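Local coordinates for putative cell surface protein (Streptococcus pyogenes, PDB 4OFQ) that probably serves as a cell-surface adhesin of the antigen I/II family, through which the streptococcus attaches to its surroundings, at residues 14-20 against 179-184; 77-82 against 127-131. All coordinates share one frame; numbering follows the deposited sequence. Where two conformers were deposited one is given.

Interaction 1: 14-20 against 179-184; sequences IQPTKTI and YYGNIV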
# COMPACT_ATOMS: atom_id res chain seq x y z
N ILE A 14 -6.32 19.54 23.64
CA ILE A 14 -7.17 19.22 22.50
C ILE A 14 -6.26 18.64 21.42
O ILE A 14 -5.36 19.32 20.93
CB ILE A 14 -7.91 20.48 21.99
CG1 ILE A 14 -8.71 21.10 23.14
CG2 ILE A 14 -8.81 20.13 20.81
CD1 ILE A 14 -9.17 22.51 22.88
N GLN A 15 -6.49 17.39 21.06
CA GLN A 15 -5.53 16.67 20.22
C GLN A 15 -6.24 15.73 19.25
O GLN A 15 -6.52 14.58 19.60
CB GLN A 15 -4.53 15.92 21.10
CG GLN A 15 -3.47 15.13 20.34
CD GLN A 15 -2.71 15.97 19.32
OE1 GLN A 15 -2.46 17.16 19.55
NE2 GLN A 15 -2.35 15.36 18.19
N PRO A 16 -6.54 16.23 18.04
CA PRO A 16 -7.03 15.33 16.99
C PRO A 16 -5.93 14.33 16.66
O PRO A 16 -4.74 14.64 16.76
CB PRO A 16 -7.28 16.27 15.80
CG PRO A 16 -6.40 17.46 16.06
CD PRO A 16 -6.30 17.60 17.55
N THR A 17 -6.31 13.11 16.30
CA THR A 17 -5.31 12.10 16.04
C THR A 17 -5.72 11.33 14.80
O THR A 17 -6.89 11.36 14.42
CB THR A 17 -5.18 11.11 17.21
OG1 THR A 17 -6.44 10.46 17.41
CG2 THR A 17 -4.78 11.84 18.50
N LYS A 18 -4.77 10.67 14.15
CA LYS A 18 -5.11 9.66 13.17
C LYS A 18 -4.14 8.48 13.29
O LYS A 18 -2.99 8.65 13.74
CB LYS A 18 -5.11 10.23 11.75
CG LYS A 18 -5.63 9.25 10.69
CD LYS A 18 -5.89 9.95 9.35
CE LYS A 18 -4.61 10.35 8.61
NZ LYS A 18 -4.95 10.91 7.25
N THR A 19 -4.62 7.29 12.95
CA THR A 19 -3.75 6.12 12.82
C THR A 19 -4.15 5.37 11.55
O THR A 19 -5.19 5.65 10.96
CB THR A 19 -3.85 5.21 14.05
OG1 THR A 19 -2.84 4.20 13.97
CG2 THR A 19 -5.22 4.57 14.11
N ILE A 20 -3.30 4.45 11.10
CA ILE A 20 -3.62 3.60 9.97
C ILE A 20 -3.56 2.17 10.51
O ILE A 20 -2.69 1.84 11.31
CB ILE A 20 -2.62 3.81 8.79
CG1 ILE A 20 -2.94 2.86 7.63
CG2 ILE A 20 -1.16 3.62 9.26
CD1 ILE A 20 -2.09 3.11 6.41
N TYR A 179 -6.32 23.14 15.53
CA TYR A 179 -5.45 22.21 16.24
C TYR A 179 -4.87 21.18 15.28
O TYR A 179 -5.54 20.77 14.34
CB TYR A 179 -6.21 21.52 17.38
CG TYR A 179 -6.79 22.50 18.37
CD1 TYR A 179 -6.04 22.93 19.46
CD2 TYR A 179 -8.07 23.01 18.21
CE1 TYR A 179 -6.55 23.83 20.37
CE2 TYR A 179 -8.60 23.92 19.12
CZ TYR A 179 -7.83 24.33 20.19
OH TYR A 179 -8.33 25.24 21.11
N TYR A 180 -3.62 20.78 15.52
CA TYR A 180 -2.85 19.89 14.64
C TYR A 180 -2.90 18.44 15.13
O TYR A 180 -2.72 18.17 16.32
CB TYR A 180 -1.38 20.33 14.63
CG TYR A 180 -1.06 21.49 13.72
CD1 TYR A 180 -0.49 21.27 12.47
CD2 TYR A 180 -1.30 22.81 14.10
CE1 TYR A 180 -0.19 22.32 11.62
CE2 TYR A 180 -0.99 23.87 13.25
CZ TYR A 180 -0.44 23.61 12.01
OH TYR A 180 -0.14 24.65 11.16
N GLY A 181 -3.12 17.51 14.20
CA GLY A 181 -3.01 16.09 14.49
C GLY A 181 -1.61 15.59 14.16
O GLY A 181 -0.80 16.32 13.60
N ASN A 182 -1.33 14.34 14.51
CA ASN A 182 -0.07 13.69 14.17
C ASN A 182 0.03 13.36 12.68
O ASN A 182 -0.98 13.13 12.01
CB ASN A 182 0.08 12.40 14.97
CG ASN A 182 -1.08 11.45 14.73
OD1 ASN A 182 -2.24 11.81 14.93
ND2 ASN A 182 -0.77 10.26 14.23
N ILE A 183 1.25 13.30 12.16
CA ILE A 183 1.42 12.91 10.75
C ILE A 183 1.63 11.40 10.63
O ILE A 183 2.65 10.87 11.07
CB ILE A 183 2.59 13.66 10.10
CG1 ILE A 183 2.33 15.17 10.16
CG2 ILE A 183 2.77 13.25 8.64
CD1 ILE A 183 3.54 16.01 9.79
N VAL A 184 0.66 10.71 10.03
CA VAL A 184 0.80 9.29 9.79
C VAL A 184 1.64 9.10 8.53
O VAL A 184 1.35 9.67 7.48
CB VAL A 184 -0.57 8.63 9.61
CG1 VAL A 184 -0.42 7.11 9.39
CG2 VAL A 184 -1.46 8.92 10.82
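Asn182 and Lys18 make both hydrogen bonds of this contact, and a side-chain amide here does the work of a neighbouring strand. OD1 of Asn182 takes the N-H of Lys18 on a lone pair at 2.9 Å, while its ND2 gives a nearly straight bond (170°) to Lys18 O at 2.8 Å. Together the two bonds set the amide's rotation and tell its O from its N; Lys18 O lies only 1° out of the amide plane. A chi1 of 57° swings the amide off its own strand to the Lys18 backbone.

Segments 17-20 and 179-184 run nearly parallel, side by side where two sheets of a beta sandwich come together; no backbone-to-backbone hydrogen bond joins them, and the Asn182 amide bridges instead. Lys18 also ties the sheets covalently: its NZ forms an isopeptide bond with Asn168 CG and a hydrogen bond with Asp68.

A weaker backbone contact brings CA of Gly181 to 3.2 Å from Pro16 O, a buried oxygen with no hydrogen-bond partner in the model.

Among apolar contacts, Ile14 lies over the Tyr179 ring, CG2 3.9 Å from its centroid in a CH-pi contact and CD1 reaching the phenolic end. At the far end, CG2 of Ile20 meets CG1 of Val184 at 3.6 Å.

Interaction 2: 77-82 against 127-131; sequences GHSLVV and FYMWV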
# COMPACT_ATOMS: atom_id res chain seq x y z
N GLY A 77 -7.14 11.10 -3.85
CA GLY A 77 -8.21 11.62 -3.01
C GLY A 77 -9.61 11.23 -3.48
O GLY A 77 -10.54 11.09 -2.69
N HIS A 78 -9.76 11.03 -4.78
CA HIS A 78 -11.04 10.63 -5.35
C HIS A 78 -11.44 9.19 -5.07
O HIS A 78 -12.56 8.79 -5.38
CB HIS A 78 -11.01 10.93 -6.85
CG HIS A 78 -10.68 12.36 -7.13
ND1 HIS A 78 -11.62 13.36 -7.03
CD2 HIS A 78 -9.51 12.96 -7.42
CE1 HIS A 78 -11.04 14.52 -7.28
NE2 HIS A 78 -9.76 14.31 -7.52
N SER A 79 -10.53 8.42 -4.48
CA SER A 79 -10.82 7.01 -4.17
C SER A 79 -11.41 6.86 -2.77
O SER A 79 -11.78 5.75 -2.37
CB SER A 79 -9.54 6.17 -4.25
OG SER A 79 -8.63 6.49 -3.20
N LEU A 80 -11.53 7.96 -2.03
CA LEU A 80 -12.00 7.88 -0.65
C LEU A 80 -13.30 7.12 -0.50
O LEU A 80 -14.27 7.40 -1.21
CB LEU A 80 -12.16 9.28 -0.02
CG LEU A 80 -12.80 9.30 1.37
CD1 LEU A 80 -11.95 8.51 2.40
CD2 LEU A 80 -13.06 10.74 1.89
N VAL A 81 -13.32 6.17 0.42
CA VAL A 81 -14.57 5.55 0.86
C VAL A 81 -14.74 5.89 2.34
O VAL A 81 -13.86 5.57 3.15
CB VAL A 81 -14.55 4.02 0.70
CG1 VAL A 81 -15.82 3.37 1.33
CG2 VAL A 81 -14.40 3.64 -0.78
N VAL A 82 -15.84 6.54 2.69
CA VAL A 82 -16.09 6.85 4.10
C VAL A 82 -16.80 5.66 4.70
O VAL A 82 -17.99 5.44 4.45
CB VAL A 82 -16.93 8.12 4.27
CG1 VAL A 82 -17.20 8.41 5.74
CG2 VAL A 82 -16.22 9.29 3.64
N PHE A 127 -7.47 18.51 0.07
CA PHE A 127 -7.87 17.95 1.35
C PHE A 127 -9.37 17.73 1.36
O PHE A 127 -10.08 18.23 0.48
CB PHE A 127 -7.42 18.86 2.51
CG PHE A 127 -7.98 20.26 2.45
CD1 PHE A 127 -7.35 21.24 1.69
CD2 PHE A 127 -9.11 20.61 3.20
CE1 PHE A 127 -7.86 22.55 1.66
CE2 PHE A 127 -9.61 21.92 3.17
CZ PHE A 127 -8.99 22.88 2.40
N TYR A 128 -9.85 16.92 2.31
CA TYR A 128 -11.27 16.86 2.59
C TYR A 128 -11.55 17.64 3.85
O TYR A 128 -10.73 17.65 4.77
CB TYR A 128 -11.73 15.44 2.84
CG TYR A 128 -11.97 14.64 1.60
CD1 TYR A 128 -10.96 13.86 1.05
CD2 TYR A 128 -13.22 14.66 0.98
CE1 TYR A 128 -11.19 13.11 -0.10
CE2 TYR A 128 -13.46 13.91 -0.16
CZ TYR A 128 -12.44 13.14 -0.69
OH TYR A 128 -12.65 12.40 -1.82
N MET A 129 -12.70 18.30 3.89
CA MET A 129 -13.15 18.92 5.12
C MET A 129 -14.58 18.49 5.42
O MET A 129 -15.36 18.27 4.50
CB MET A 129 -12.96 20.45 5.11
CG MET A 129 -13.76 21.22 4.07
SD MET A 129 -13.23 22.95 3.94
CE MET A 129 -13.33 23.51 5.64
N TRP A 130 -14.89 18.33 6.71
CA TRP A 130 -16.25 18.05 7.15
C TRP A 130 -16.71 19.22 8.02
O TRP A 130 -16.01 19.61 8.96
CB TRP A 130 -16.31 16.74 7.94
CG TRP A 130 -16.18 15.53 7.11
CD1 TRP A 130 -17.20 14.79 6.58
CD2 TRP A 130 -14.96 14.91 6.67
NE1 TRP A 130 -16.69 13.73 5.86
CE2 TRP A 130 -15.32 13.78 5.89
CE3 TRP A 130 -13.60 15.18 6.86
CZ2 TRP A 130 -14.37 12.94 5.30
CZ3 TRP A 130 -12.66 14.33 6.27
CH2 TRP A 130 -13.05 13.23 5.51
N VAL A 131 -17.86 19.81 7.68
CA VAL A 131 -18.32 21.02 8.36
C VAL A 131 -19.66 20.74 9.01
O VAL A 131 -20.59 20.26 8.35
CB VAL A 131 -18.49 22.20 7.36
CG1 VAL A 131 -18.98 23.47 8.09
CG2 VAL A 131 -17.19 22.45 6.61
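The carbonyl oxygen of Gly77 takes two hydrogen bonds, a short one from Tyr128 OH at 2.6 Å and a weak one from the backbone N of Leu80 at 3.3 Å. The second bond closes a type I beta turn from Gly77 to Leu80, so the phenol is anchored to the very oxygen that the turn uses. Gly77 O lies at the edge of the Tyr128 ring, in its plane, whereas the hydroxyl approaches well out of the carbonyl plane, 39° from it, and not on a lone pair.

Leu80 supplies the face contact. Its methyl CD2 stands over the centre of the Tyr128 ring, 3.6 Å from the centroid and 11° off the normal, a well-formed CH-pi contact. The two side chains run antiparallel alongside one another, and CB of Leu80 comes to 3.6 Å from Tyr128 OH. A chi1 of 173° carries CG of Leu80 toward the ring, and chi2 then turns CD2 over it.

This is face-to-face packing in a beta sandwich: the short strand segments 80-82 and 127-131 belong to different sheets, and their axes approach to 11.5 Å, their side chains filling the layer between. The bend at 77-79 leads the chain from one sheet or face to another.

Further along, Trp130, two residues on from Tyr128, continues the aromatic surface more loosely. CD2 of Leu80 is 4.3 Å from Trp130 CZ2, and CG2 of Val82 comes to the indole edge, 4.4 Å from the same CZ2. Around them, His101 stacks with the Tyr128 ring, Tyr151 meets Trp130 edge-to-face, and Leu153 of strand 149-157 touches Leu80, Val82 and Trp130.

In the fold
Both interactions join the same two sheets of one sandwich, interaction 1 side by side at a seam between the sheets and interaction 2 through the layer between them. Their centres lie 16 Å apart and their nearest atoms about 8 Å, so they do not touch. In sequence, 77-82 and 127-131 both fall between 14-20 and 179-184. Strand 64-70 relates them: Asp68 hydrogen-bonds Lys18 of the isopeptide link through its side chain and pairs with Tyr128 through its backbone. Adjoining it, Asp69 and Tyr70 bind the calcium ion together with Val124 and Glu126. That ion lies about 9 Å from the side chains of both Lys18 and Tyr128.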